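Local coordinates for Mll7089 protein (Mesorhizobium loti, PDB 2OZ8), which is of unknown function but, as a mandelate racemase-like member of the enolase superfamily, probably binds magnesium and may act as a hydro-lyase, at residues A[320-325]-A[371-376]; A[12-17]-A[367-372]; A[326-331]-A[347-352]; A[18-23]-A[141-146]; A[30-35]-A[50-55]. All blocks are in the same frame, centred on the assembly; numbering follows the deposited sequence.

Interaction 1: residues A[320-325]-A[371-376]; sequences FQNFDH and AAPENP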
# COMPACT_ATOMS: atom_id res chain seq x y z
N PHE A 320 -29.64 -11.25 31.72
CA PHE A 320 -30.38 -11.56 32.94
C PHE A 320 -30.24 -10.49 34.02
O PHE A 320 -30.30 -10.82 35.18
CB PHE A 320 -30.00 -12.97 33.47
CG PHE A 320 -30.21 -14.04 32.47
CD1 PHE A 320 -31.42 -14.69 32.39
CD2 PHE A 320 -29.19 -14.38 31.55
CE1 PHE A 320 -31.63 -15.66 31.45
CE2 PHE A 320 -29.41 -15.36 30.58
CZ PHE A 320 -30.63 -15.98 30.53
N GLN A 321 -30.10 -9.23 33.64
CA GLN A 321 -30.01 -8.16 34.66
C GLN A 321 -31.37 -7.90 35.41
O GLN A 321 -32.45 -8.19 34.88
CB GLN A 321 -29.41 -6.90 34.04
CG GLN A 321 -27.93 -7.07 33.68
CD GLN A 321 -27.42 -6.00 32.74
OE1 GLN A 321 -26.48 -5.28 33.08
NE2 GLN A 321 -28.04 -5.89 31.55
N ASN A 322 -31.31 -7.44 36.66
CA ASN A 322 -32.55 -7.21 37.43
C ASN A 322 -33.09 -5.83 37.11
O ASN A 322 -32.93 -4.91 37.91
CB ASN A 322 -32.34 -7.37 38.94
CG ASN A 322 -31.37 -6.35 39.52
OD1 ASN A 322 -30.42 -5.94 38.83
ND2 ASN A 322 -31.58 -5.93 40.79
N PHE A 323 -33.73 -5.70 35.95
CA PHE A 323 -34.17 -4.40 35.38
C PHE A 323 -35.68 -4.35 35.14
O PHE A 323 -36.23 -3.31 34.95
CB PHE A 323 -33.47 -4.12 34.02
CG PHE A 323 -31.99 -3.82 34.10
CD1 PHE A 323 -31.35 -3.60 35.32
CD2 PHE A 323 -31.23 -3.72 32.94
CE1 PHE A 323 -29.95 -3.31 35.38
CE2 PHE A 323 -29.86 -3.43 32.98
CZ PHE A 323 -29.22 -3.21 34.21
N ASP A 324 -36.35 -5.49 35.11
CA ASP A 324 -37.69 -5.55 34.56
C ASP A 324 -38.72 -4.75 35.38
O ASP A 324 -39.72 -4.27 34.84
CB ASP A 324 -38.14 -7.02 34.42
CG ASP A 324 -37.38 -7.78 33.32
OD1 ASP A 324 -36.36 -7.30 32.75
OD2 ASP A 324 -37.83 -8.90 33.01
N HIS A 325 -38.47 -4.62 36.68
CA HIS A 325 -39.38 -3.94 37.56
C HIS A 325 -39.59 -2.46 37.16
O HIS A 325 -40.60 -1.81 37.57
CB HIS A 325 -38.88 -4.05 39.00
CG HIS A 325 -37.60 -3.34 39.24
ND1 HIS A 325 -36.39 -3.80 38.75
CD2 HIS A 325 -37.33 -2.18 39.90
CE1 HIS A 325 -35.44 -2.96 39.10
NE2 HIS A 325 -35.98 -1.97 39.80
N ALA A 371 -31.78 -3.62 49.78
CA ALA A 371 -31.95 -4.87 49.04
C ALA A 371 -32.01 -4.60 47.52
O ALA A 371 -32.50 -3.57 47.09
CB ALA A 371 -33.22 -5.56 49.51
N ALA A 372 -31.52 -5.55 46.72
CA ALA A 372 -31.63 -5.49 45.24
C ALA A 372 -33.08 -5.65 44.89
O ALA A 372 -33.76 -6.37 45.56
CB ALA A 372 -30.86 -6.62 44.64
N PRO A 373 -33.58 -4.93 43.85
CA PRO A 373 -34.88 -5.39 43.31
C PRO A 373 -34.83 -6.88 42.97
O PRO A 373 -33.78 -7.38 42.53
CB PRO A 373 -35.03 -4.58 42.04
CG PRO A 373 -34.16 -3.43 42.19
CD PRO A 373 -33.09 -3.71 43.19
N GLU A 374 -35.93 -7.59 43.18
CA GLU A 374 -35.96 -9.04 42.91
C GLU A 374 -35.79 -9.28 41.40
O GLU A 374 -36.12 -8.43 40.59
CB GLU A 374 -37.25 -9.70 43.49
CG GLU A 374 -37.19 -9.85 45.04
CD GLU A 374 -38.50 -10.36 45.75
OE1 GLU A 374 -38.53 -10.36 47.02
OE2 GLU A 374 -39.48 -10.77 45.05
N ASN A 375 -35.23 -10.43 41.04
CA ASN A 375 -34.94 -10.76 39.65
C ASN A 375 -35.60 -12.06 39.20
O ASN A 375 -34.98 -13.14 39.26
CB ASN A 375 -33.44 -10.78 39.34
CG ASN A 375 -33.15 -10.82 37.82
OD1 ASN A 375 -34.08 -10.83 37.00
ND2 ASN A 375 -31.87 -10.86 37.45
N PRO A 376 -36.84 -11.96 38.72
CA PRO A 376 -37.59 -13.10 38.25
C PRO A 376 -37.00 -13.78 37.00
O PRO A 376 -37.50 -14.83 36.58
CB PRO A 376 -38.99 -12.51 37.95
CG PRO A 376 -38.82 -11.01 37.87
CD PRO A 376 -37.56 -10.67 38.61
O HOH W 1 -35.78 -8.44 35.94
O HOH W 2 -35.90 -6.76 38.49
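Asn375 and Asn322 meet back to back at their CB atoms, 3.6 Å apart, and each sends its carboxamide to a carbonyl of the other's segment. Asn375 ND2 donates to Phe320 O at 2.8 Å, with the acceptor lying in the amide plane; Asn322 ND2 reaches Pro373 O at 3.2 Å in a straighter bond (169° at the hydrogen). CG of Asn322 sits between its own backbone N and carbonyl carbon (chi1 63°), which turns the amide across to Pro373. That proline also lays CB over one face of the His325 ring, 3.5 Å from its centroid, a CH-pi contact. Asn322 is the centre of an inverse gamma turn in the loop after strand 313-318, the last strand of the beta/alpha barrel. Two waters tie the loops further: one joins Asp324 N to Asn375 OD1, the other Glu374 O to His325 ND1. Beyond them, Asp18 OD2 takes a bond from Asn375 ND2, and Phe15 and Trp358 approach the His325 ring edge-to-face.

Interaction 2: residues A[12-17]-A[367-372]; sequences RFQFAR and SELGAA
Gln14, whose side chain crosses that of Leu369 at about a right angle, has its OE1 gripped by two nitrogens of Arg12. NH2 lies 2.9 Å from OE1 but stands above the carbonyl plane, while NH1, at 3.2 Å from OE1, approaches in that plane on a lone pair; OE1 itself is in the guanidinium plane. NE2 of Gln14 donates to Leu364 O, so both ends of the amide are fixed and its rotation is set. With CG opposite the backbone N (chi1 179°) and the chain extended, the amide passes Leu369 CD1, which is 3.6 Å from Gln14 NE2. A leucine in place of Gln14 would probably leave Arg12 without this acceptor and Leu364 O without its donor. Strand 5-17 belongs to the antiparallel sheet of the N-terminal capping domain, and the C-terminal tail packs along it here. The other branch of Leu369, CD2, sits 3.6 Å from Phe15 C. Further along, Ala372 CB touches Ala16 O and Arg17 O, each at 3.4 Å. Between strand and tail a water accepts from Ala16 N at 3.1 Å, with Leu369 O and Ala371 O also within its reach.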
# COMPACT_ATOMS: atom_id res chain seq x y z
N ARG A 12 -34.23 9.49 38.26
CA ARG A 12 -32.99 8.86 38.66
C ARG A 12 -33.20 7.58 39.48
O ARG A 12 -33.99 7.58 40.42
CB ARG A 12 -32.15 9.86 39.41
CG ARG A 12 -30.74 9.46 39.63
CD ARG A 12 -30.12 10.32 40.69
NE ARG A 12 -28.74 9.93 40.98
CZ ARG A 12 -28.39 8.93 41.78
NH1 ARG A 12 -29.32 8.19 42.39
NH2 ARG A 12 -27.11 8.67 41.99
N PHE A 13 -32.49 6.51 39.13
CA PHE A 13 -32.43 5.24 39.87
C PHE A 13 -30.97 4.88 40.29
O PHE A 13 -29.97 5.19 39.60
CB PHE A 13 -33.04 4.11 39.04
CG PHE A 13 -34.47 4.37 38.59
CD1 PHE A 13 -35.55 4.09 39.42
CD2 PHE A 13 -34.74 4.91 37.34
CE1 PHE A 13 -36.86 4.35 39.03
CE2 PHE A 13 -36.04 5.17 36.94
CZ PHE A 13 -37.10 4.89 37.79
N GLN A 14 -30.82 4.24 41.44
CA GLN A 14 -29.50 3.82 41.89
C GLN A 14 -29.80 2.65 42.84
O GLN A 14 -30.30 2.87 43.94
CB GLN A 14 -28.75 4.94 42.60
CG GLN A 14 -27.34 4.52 43.12
CD GLN A 14 -26.62 5.60 43.98
OE1 GLN A 14 -27.08 6.73 44.12
NE2 GLN A 14 -25.51 5.23 44.55
N PHE A 15 -29.54 1.43 42.39
CA PHE A 15 -29.89 0.23 43.15
C PHE A 15 -28.87 -0.90 43.06
O PHE A 15 -28.10 -0.96 42.12
CB PHE A 15 -31.27 -0.27 42.74
CG PHE A 15 -31.43 -0.55 41.24
CD1 PHE A 15 -31.32 -1.87 40.74
CD2 PHE A 15 -31.77 0.48 40.34
CE1 PHE A 15 -31.59 -2.17 39.37
CE2 PHE A 15 -31.99 0.22 38.96
CZ PHE A 15 -31.90 -1.13 38.48
N ALA A 16 -28.90 -1.79 44.06
CA ALA A 16 -28.05 -2.99 44.11
C ALA A 16 -28.49 -4.00 43.07
O ALA A 16 -29.70 -4.10 42.75
CB ALA A 16 -28.08 -3.64 45.52
N ARG A 17 -27.50 -4.72 42.54
CA ARG A 17 -27.74 -5.85 41.64
C ARG A 17 -27.99 -7.11 42.45
O ARG A 17 -27.63 -7.18 43.61
CB ARG A 17 -26.54 -6.06 40.71
CG ARG A 17 -26.45 -5.01 39.61
CD ARG A 17 -25.18 -5.20 38.78
NE ARG A 17 -24.99 -4.10 37.83
CZ ARG A 17 -25.45 -4.11 36.59
NH1 ARG A 17 -26.14 -5.14 36.11
NH2 ARG A 17 -25.22 -3.06 35.81
N SER A 367 -23.35 1.49 50.35
CA SER A 367 -23.88 0.84 51.59
C SER A 367 -25.32 1.26 51.93
O SER A 367 -26.01 0.58 52.72
CB SER A 367 -23.01 1.19 52.79
OG SER A 367 -22.90 2.61 52.89
N GLU A 368 -25.74 2.36 51.32
CA GLU A 368 -27.08 2.92 51.51
C GLU A 368 -28.12 2.41 50.51
O GLU A 368 -29.24 2.90 50.45
CB GLU A 368 -27.00 4.46 51.48
CG GLU A 368 -26.05 5.00 52.54
CD GLU A 368 -25.71 6.47 52.36
OE1 GLU A 368 -26.09 7.09 51.33
OE2 GLU A 368 -25.02 7.02 53.27
N LEU A 369 -27.77 1.41 49.71
CA LEU A 369 -28.69 1.05 48.62
C LEU A 369 -29.83 0.10 48.97
O LEU A 369 -30.80 -0.03 48.22
CB LEU A 369 -27.92 0.55 47.41
CG LEU A 369 -27.74 1.53 46.23
CD1 LEU A 369 -27.46 3.01 46.66
CD2 LEU A 369 -26.73 0.99 45.17
N GLY A 370 -29.73 -0.59 50.10
CA GLY A 370 -30.76 -1.54 50.43
C GLY A 370 -30.77 -2.79 49.56
O GLY A 370 -29.90 -2.99 48.70
N ALA A 371 -31.78 -3.62 49.78
CA ALA A 371 -31.95 -4.87 49.04
C ALA A 371 -32.01 -4.60 47.52
O ALA A 371 -32.50 -3.57 47.09
CB ALA A 371 -33.22 -5.56 49.51
N ALA A 372 -31.52 -5.55 46.72
CA ALA A 372 -31.63 -5.49 45.24
C ALA A 372 -33.08 -5.65 44.89
O ALA A 372 -33.76 -6.37 45.56
CB ALA A 372 -30.86 -6.62 44.64
O HOH W 3 -31.27 -1.56 46.07

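Interaction 3: residues A[326-331]-A[347-352]; sequences LVEQPI and GLVLSE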
# COMPACT_ATOMS: atom_id res chain seq x y z
N LEU A 326 -38.69 -1.94 36.35
CA LEU A 326 -38.76 -0.56 35.98
C LEU A 326 -39.81 -0.28 34.91
O LEU A 326 -40.20 0.88 34.74
CB LEU A 326 -37.40 -0.02 35.56
CG LEU A 326 -36.21 0.06 36.51
CD1 LEU A 326 -34.94 0.32 35.70
CD2 LEU A 326 -36.34 1.09 37.62
N VAL A 327 -40.28 -1.30 34.19
CA VAL A 327 -41.20 -1.08 33.07
C VAL A 327 -42.47 -1.94 33.20
O VAL A 327 -42.46 -2.97 33.91
CB VAL A 327 -40.54 -1.41 31.69
CG1 VAL A 327 -39.60 -0.26 31.20
CG2 VAL A 327 -39.85 -2.78 31.75
N GLU A 328 -43.53 -1.57 32.48
CA GLU A 328 -44.81 -2.29 32.56
C GLU A 328 -44.70 -3.66 31.97
O GLU A 328 -45.01 -4.62 32.66
CB GLU A 328 -45.96 -1.51 31.91
CG GLU A 328 -46.25 -0.21 32.67
CD GLU A 328 -47.30 0.68 32.03
OE1 GLU A 328 -47.73 0.45 30.85
OE2 GLU A 328 -47.68 1.65 32.75
N GLN A 329 -44.27 -3.76 30.72
CA GLN A 329 -43.96 -5.06 30.10
C GLN A 329 -42.64 -5.08 29.34
O GLN A 329 -42.48 -4.43 28.29
CB GLN A 329 -45.09 -5.60 29.20
CG GLN A 329 -45.79 -4.54 28.47
CD GLN A 329 -47.16 -4.93 27.98
OE1 GLN A 329 -47.41 -6.07 27.60
NE2 GLN A 329 -48.05 -3.95 27.95
N PRO A 330 -41.71 -5.90 29.83
CA PRO A 330 -40.38 -6.06 29.26
C PRO A 330 -40.50 -6.78 27.93
O PRO A 330 -41.57 -7.32 27.64
CB PRO A 330 -39.66 -6.96 30.29
CG PRO A 330 -40.76 -7.69 30.98
CD PRO A 330 -41.96 -6.78 30.98
N ILE A 331 -39.41 -6.79 27.15
CA ILE A 331 -39.34 -7.51 25.89
C ILE A 331 -39.43 -9.02 26.08
O ILE A 331 -38.64 -9.60 26.81
CB ILE A 331 -38.00 -7.17 25.11
CG1 ILE A 331 -37.92 -5.68 24.72
CG2 ILE A 331 -37.82 -8.08 23.86
CD1 ILE A 331 -39.25 -5.06 24.10
N GLY A 347 -42.08 -0.28 22.75
CA GLY A 347 -42.92 -1.10 23.62
C GLY A 347 -42.54 -1.00 25.08
O GLY A 347 -43.09 -1.71 25.90
N LEU A 348 -41.55 -0.17 25.44
CA LEU A 348 -41.17 -0.08 26.84
C LEU A 348 -41.81 1.17 27.41
O LEU A 348 -41.66 2.28 26.88
CB LEU A 348 -39.65 -0.14 27.08
CG LEU A 348 -38.91 -1.40 26.57
CD1 LEU A 348 -37.40 -1.15 26.51
CD2 LEU A 348 -39.26 -2.75 27.33
N VAL A 349 -42.56 0.97 28.49
CA VAL A 349 -43.20 2.09 29.21
C VAL A 349 -42.86 1.98 30.67
O VAL A 349 -43.03 0.94 31.26
CB VAL A 349 -44.77 2.12 29.05
CG1 VAL A 349 -45.35 3.29 29.85
CG2 VAL A 349 -45.18 2.21 27.58
N LEU A 350 -42.40 3.07 31.24
CA LEU A 350 -41.94 3.10 32.61
C LEU A 350 -43.06 2.73 33.59
O LEU A 350 -44.22 3.10 33.39
CB LEU A 350 -41.45 4.50 32.89
CG LEU A 350 -40.33 4.70 33.89
CD1 LEU A 350 -39.11 3.93 33.47
CD2 LEU A 350 -40.07 6.20 33.89
N SER A 351 -42.74 1.96 34.62
CA SER A 351 -43.77 1.53 35.56
C SER A 351 -44.01 2.65 36.57
O SER A 351 -43.08 3.16 37.19
CB SER A 351 -43.33 0.23 36.22
OG SER A 351 -43.91 0.03 37.49
N GLU A 352 -45.25 3.06 36.71
CA GLU A 352 -45.57 4.12 37.68
C GLU A 352 -45.30 3.67 39.11
O GLU A 352 -44.76 4.44 39.92
CB GLU A 352 -46.98 4.71 37.46
CG GLU A 352 -47.15 5.38 36.05
CD GLU A 352 -46.25 6.61 35.82
OE1 GLU A 352 -45.90 7.29 36.80
OE2 GLU A 352 -45.92 6.93 34.64
O HOH W 4 -43.49 -1.54 29.08
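With CG of Glu328 opposite its carbonyl carbon (chi1 -65°), the extended chain carries OE1 to 3.8 Å from Val349 CG1, where the two side chains cross obliquely. Leu348 takes the same kind of first torsion (chi1 -58°), and its CD2 comes 4.0 Å from Ile331 CD1, the two side chains meeting at about a right angle; its CB packs on Val327 CG1. The backbones are held by two bonds that flank Val327 and Leu350. Glu328 N donates to Val349 O at 2.8 Å, nearly head-on to the carbonyl, whereas Ser351 N donates to Leu326 O, also at 2.8 Å, from above the carbonyl plane. A water extends the pairing by accepting from Gln329 N and from Val349 N, 2.7 Å away from the latter. Ser351 then turns its OG to Ala354 N. The result is an isolated beta bridge between the loop after the last barrel strand, 313-318, and the loop leading from strand 337-339 into helix 352-357, with Ser351 as that helix's N-cap.

Interaction 4: residues A[18-23]-A[141-146]; sequences DRVIGD and DFHLDD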
# COMPACT_ATOMS: atom_id res chain seq x y z
N ASP A 18 -28.58 -8.11 41.80
CA ASP A 18 -28.75 -9.44 42.39
C ASP A 18 -27.50 -10.34 42.37
O ASP A 18 -27.45 -11.33 43.09
CB ASP A 18 -29.96 -10.15 41.76
CG ASP A 18 -29.78 -10.47 40.28
OD1 ASP A 18 -29.12 -9.71 39.50
OD2 ASP A 18 -30.35 -11.54 39.90
N ARG A 19 -26.48 -9.99 41.58
CA ARG A 19 -25.22 -10.72 41.50
C ARG A 19 -24.16 -9.71 41.10
O ARG A 19 -24.49 -8.65 40.56
CB ARG A 19 -25.30 -11.81 40.43
CG ARG A 19 -25.24 -11.30 39.00
CD ARG A 19 -25.46 -12.37 37.92
NE ARG A 19 -26.55 -11.95 37.04
CZ ARG A 19 -26.50 -11.72 35.74
NH1 ARG A 19 -25.44 -11.90 34.98
NH2 ARG A 19 -27.61 -11.36 35.17
N VAL A 20 -22.89 -10.04 41.31
CA VAL A 20 -21.80 -9.25 40.73
C VAL A 20 -21.72 -9.51 39.23
O VAL A 20 -21.79 -10.69 38.80
CB VAL A 20 -20.41 -9.51 41.41
CG1 VAL A 20 -19.32 -8.62 40.79
CG2 VAL A 20 -20.47 -9.20 42.89
N ILE A 21 -21.61 -8.42 38.45
CA ILE A 21 -21.33 -8.52 37.01
C ILE A 21 -19.94 -8.02 36.69
O ILE A 21 -19.37 -7.24 37.43
CB ILE A 21 -22.34 -7.76 36.10
CG1 ILE A 21 -22.17 -6.24 36.21
CG2 ILE A 21 -23.74 -8.29 36.29
CD1 ILE A 21 -22.81 -5.46 35.11
N GLY A 22 -19.38 -8.47 35.60
CA GLY A 22 -18.17 -7.85 35.10
C GLY A 22 -17.39 -8.71 34.15
O GLY A 22 -17.88 -9.73 33.64
N ASP A 23 -16.15 -8.30 33.95
CA ASP A 23 -15.29 -8.88 32.93
C ASP A 23 -13.85 -8.69 33.38
O ASP A 23 -13.60 -8.26 34.50
CB ASP A 23 -15.53 -8.19 31.60
CG ASP A 23 -15.31 -6.69 31.68
OD1 ASP A 23 -14.31 -6.24 32.30
OD2 ASP A 23 -16.13 -5.94 31.14
N ASP A 141 -19.87 -12.89 33.75
CA ASP A 141 -19.68 -13.87 34.85
C ASP A 141 -18.28 -13.94 35.32
O ASP A 141 -17.95 -14.88 35.98
CB ASP A 141 -19.98 -15.29 34.35
CG ASP A 141 -19.12 -15.66 33.11
OD1 ASP A 141 -19.54 -15.24 32.02
OD2 ASP A 141 -18.02 -16.29 33.23
N PHE A 142 -17.44 -12.98 34.99
CA PHE A 142 -16.04 -13.10 35.33
C PHE A 142 -15.82 -13.19 36.85
O PHE A 142 -14.86 -13.79 37.32
CB PHE A 142 -15.27 -11.91 34.76
CG PHE A 142 -13.79 -12.07 34.81
CD1 PHE A 142 -13.12 -12.83 33.81
CD2 PHE A 142 -13.06 -11.51 35.86
CE1 PHE A 142 -11.72 -13.00 33.83
CE2 PHE A 142 -11.65 -11.66 35.91
CZ PHE A 142 -10.97 -12.42 34.90
N HIS A 143 -16.71 -12.58 37.63
CA HIS A 143 -16.47 -12.47 39.06
C HIS A 143 -17.31 -13.45 39.83
O HIS A 143 -17.12 -13.64 41.04
CB HIS A 143 -16.72 -11.05 39.52
CG HIS A 143 -15.71 -10.10 38.98
ND1 HIS A 143 -14.38 -10.16 39.33
CD2 HIS A 143 -15.83 -9.08 38.10
CE1 HIS A 143 -13.72 -9.22 38.68
NE2 HIS A 143 -14.57 -8.55 37.93
N LEU A 144 -18.22 -14.11 39.12
CA LEU A 144 -19.09 -15.14 39.68
C LEU A 144 -18.32 -16.33 40.28
O LEU A 144 -17.36 -16.81 39.67
CB LEU A 144 -20.06 -15.61 38.59
CG LEU A 144 -21.56 -15.31 38.79
CD1 LEU A 144 -21.81 -14.01 39.55
CD2 LEU A 144 -22.33 -15.33 37.49
N ASP A 145 -18.74 -16.80 41.45
CA ASP A 145 -18.20 -18.07 41.97
C ASP A 145 -18.68 -19.21 41.09
O ASP A 145 -19.74 -19.11 40.47
CB ASP A 145 -18.54 -18.31 43.47
CG ASP A 145 -20.05 -18.43 43.75
OD1 ASP A 145 -20.59 -19.57 43.77
OD2 ASP A 145 -20.72 -17.39 43.97
N ASP A 146 -17.89 -20.29 41.02
CA ASP A 146 -18.25 -21.47 40.24
C ASP A 146 -19.69 -21.94 40.44
O ASP A 146 -20.34 -22.33 39.47
CB ASP A 146 -17.24 -22.61 40.41
CG ASP A 146 -15.91 -22.32 39.68
OD1 ASP A 146 -15.87 -21.34 38.90
OD2 ASP A 146 -14.91 -23.08 39.87
O HOH W 5 -19.14 -11.29 37.27
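This is a packing contact with no direct hydrogen bond between its segments, and it sits where strand 20-22 of the capping domain meets the loop after the first barrel strand, 132-138. The evidence is mostly in three side chains of the loop. Phe142 lays CB against the backbone of Asp23, 3.5 Å from its CA; with CG opposite the backbone N (chi1 -168°), the ring extends along Asp23 O. His143 has Gly22 CA and Ile21 O at its ring edge, near the ring plane, with CD2 4.0 Å from Gly22 CA, while its CB touches Val20 CG1 at 3.8 Å. CD2 of Phe142 lies over one face of the His143 ring, toward the rim. Leu144 completes the row, with CD1 3.4 Å from Val20 O. One water substitutes for a direct bond, accepting from His143 N at 2.8 Å and donating to Val20 O at 3.1 Å. Phe142 also stacks on His170, so an alanine here would probably leave the faces of both histidines less supported and open a gap beside Asp23. A sulfate ion lies about 4 Å from the Phe142 side chain, and Lys167 touches both Phe142 and Asp23. This junction of capping domain and C-terminal barrel rim is consistent with the place of the active-site pocket in the enolase superfamily.

Interaction 5: residues A[30-35]-A[50-55]; sequences DVNVAA and IQTLFN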
# COMPACT_ATOMS: atom_id res chain seq x y z
N ASP A 30 -23.86 -2.66 41.47
CA ASP A 30 -24.98 -1.70 41.49
C ASP A 30 -25.31 -1.25 40.07
O ASP A 30 -24.60 -1.55 39.14
CB ASP A 30 -24.64 -0.48 42.36
CG ASP A 30 -23.38 0.26 41.87
OD1 ASP A 30 -22.90 -0.05 40.76
OD2 ASP A 30 -22.85 1.13 42.59
N VAL A 31 -26.41 -0.52 39.93
CA VAL A 31 -26.90 -0.04 38.67
C VAL A 31 -27.17 1.44 38.86
O VAL A 31 -27.80 1.84 39.83
CB VAL A 31 -28.19 -0.70 38.33
CG1 VAL A 31 -28.67 -0.23 36.96
CG2 VAL A 31 -28.03 -2.21 38.37
N ASN A 32 -26.69 2.25 37.93
CA ASN A 32 -26.91 3.68 37.96
C ASN A 32 -27.56 4.10 36.66
O ASN A 32 -26.94 3.98 35.62
CB ASN A 32 -25.58 4.37 38.15
CG ASN A 32 -25.20 4.49 39.62
OD1 ASN A 32 -25.63 5.42 40.30
ND2 ASN A 32 -24.39 3.58 40.10
N VAL A 33 -28.83 4.53 36.70
CA VAL A 33 -29.62 4.71 35.48
C VAL A 33 -30.74 5.72 35.71
O VAL A 33 -31.35 5.76 36.78
CB VAL A 33 -30.16 3.36 34.91
CG1 VAL A 33 -31.19 2.69 35.84
CG2 VAL A 33 -30.73 3.51 33.55
N ALA A 34 -30.97 6.58 34.71
CA ALA A 34 -32.05 7.53 34.73
C ALA A 34 -32.92 7.41 33.47
O ALA A 34 -32.40 7.27 32.35
CB ALA A 34 -31.52 8.95 34.90
N ALA A 35 -34.23 7.46 33.67
CA ALA A 35 -35.16 7.43 32.56
C ALA A 35 -35.28 8.84 32.05
O ALA A 35 -35.35 9.78 32.81
CB ALA A 35 -36.51 6.89 33.00
N ILE A 50 -30.36 6.56 30.55
CA ILE A 50 -29.06 7.17 30.68
C ILE A 50 -28.36 6.31 31.70
O ILE A 50 -28.65 6.39 32.86
CB ILE A 50 -29.19 8.64 31.17
CG1 ILE A 50 -30.02 9.46 30.19
CG2 ILE A 50 -27.85 9.26 31.42
CD1 ILE A 50 -30.67 10.69 30.83
N GLN A 51 -27.47 5.45 31.25
CA GLN A 51 -26.81 4.56 32.17
C GLN A 51 -25.35 4.95 32.36
O GLN A 51 -24.68 5.30 31.42
CB GLN A 51 -26.96 3.13 31.69
CG GLN A 51 -26.45 2.12 32.74
CD GLN A 51 -26.54 0.70 32.30
OE1 GLN A 51 -26.72 0.42 31.11
NE2 GLN A 51 -26.37 -0.22 33.27
N THR A 52 -24.88 4.99 33.60
CA THR A 52 -23.44 5.11 33.81
C THR A 52 -22.90 3.80 34.34
O THR A 52 -23.55 3.11 35.13
CB THR A 52 -22.98 6.29 34.69
OG1 THR A 52 -23.56 6.21 36.00
CG2 THR A 52 -23.26 7.65 34.03
N LEU A 53 -21.72 3.46 33.86
CA LEU A 53 -21.16 2.13 34.08
C LEU A 53 -20.12 2.07 35.18
O LEU A 53 -20.04 1.07 35.87
CB LEU A 53 -20.65 1.53 32.76
CG LEU A 53 -21.69 1.30 31.64
CD1 LEU A 53 -20.98 0.83 30.35
CD2 LEU A 53 -22.83 0.31 32.04
N PHE A 54 -19.36 3.14 35.40
CA PHE A 54 -18.29 3.07 36.37
C PHE A 54 -18.55 3.98 37.55
O PHE A 54 -18.19 3.65 38.68
CB PHE A 54 -16.92 3.41 35.73
CG PHE A 54 -16.77 2.91 34.30
CD1 PHE A 54 -16.71 1.53 34.03
CD2 PHE A 54 -16.69 3.82 33.23
CE1 PHE A 54 -16.58 1.07 32.71
CE2 PHE A 54 -16.55 3.37 31.90
CZ PHE A 54 -16.50 1.98 31.65
N ASN A 55 -19.15 5.14 37.29
CA ASN A 55 -19.50 6.12 38.30
C ASN A 55 -21.03 6.22 38.50
O ASN A 55 -21.80 6.00 37.55
CB ASN A 55 -18.92 7.48 37.91
CG ASN A 55 -17.51 7.71 38.47
OD1 ASN A 55 -16.59 6.88 38.30
ND2 ASN A 55 -17.33 8.84 39.19
O HOH W 6 -25.08 1.28 35.73
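The carboxamide of Gln51 and the methyl of Val31 meet obliquely: Val31 CG1 lies 4.3 Å from NE2, well out of the amide plane but not squarely over it. Slightly to the other side of that plane, NE2 donates to a water at 3.2 Å; the same water accepts from Asn32 N and also donates to Thr52 O, bridging the two strands near Thr52. The Asn32 amide is turned elsewhere, with OD1 accepting from Leu57 N, and what meets Thr52 OG1 is its CB, 3.5 Å away. Gln51 reaches the water with CG opposite its backbone N (chi1 -172°) and the rest of the chain extended, and CG passes 3.5 Å from Asn32 O on the way. The backbones carry the pairing. Ala34 and Ile50 form an antiparallel hydrogen-bonded pair, Ile50 N to Ala34 O at 2.8 Å and Ala34 N to Ile50 O at 3.0 Å. Val33 and Gln51 are the next, non-hydrogen-bonded pair, where Val33 CA approaches Ile50 O to 3.3 Å. The axes of 30-35 and 50-52 approach to 4.7 Å at 162°, nearly antiparallel, within the hairpin of strands 27-40 and 45-52. The chemistry thus changes along the hairpin: at Ala34 and Ile50 the two peptide groups satisfy one another, whereas near Thr52 one direct bond, Thr52 N to Asn32 O, is supplemented by the shared water.

In the fold
Interactions 2, 4 and 5 all reach the antiparallel sheet of the N-terminal domain: strand 5-17 lies beside 27-40, which pairs with both 20-22 and 45-52. Interactions 2 and 5, with centres 11 Å apart, share backbone bonds between their strands, and interaction 5 is nested within the loops closed by interactions 2 and 4. Interaction 1 shares Ala371 and Ala372 with interaction 2 and touches all the others, so the loop after barrel strand 313-318, the C-terminal tail and the N-terminal sheet converge there. Interaction 3 is nested inside the loop closed by interaction 1, with centres about 13 Å apart and atoms in contact, and lies farthest from interaction 4, at 26 Å between centres. Together they join capping domain, tail and barrel.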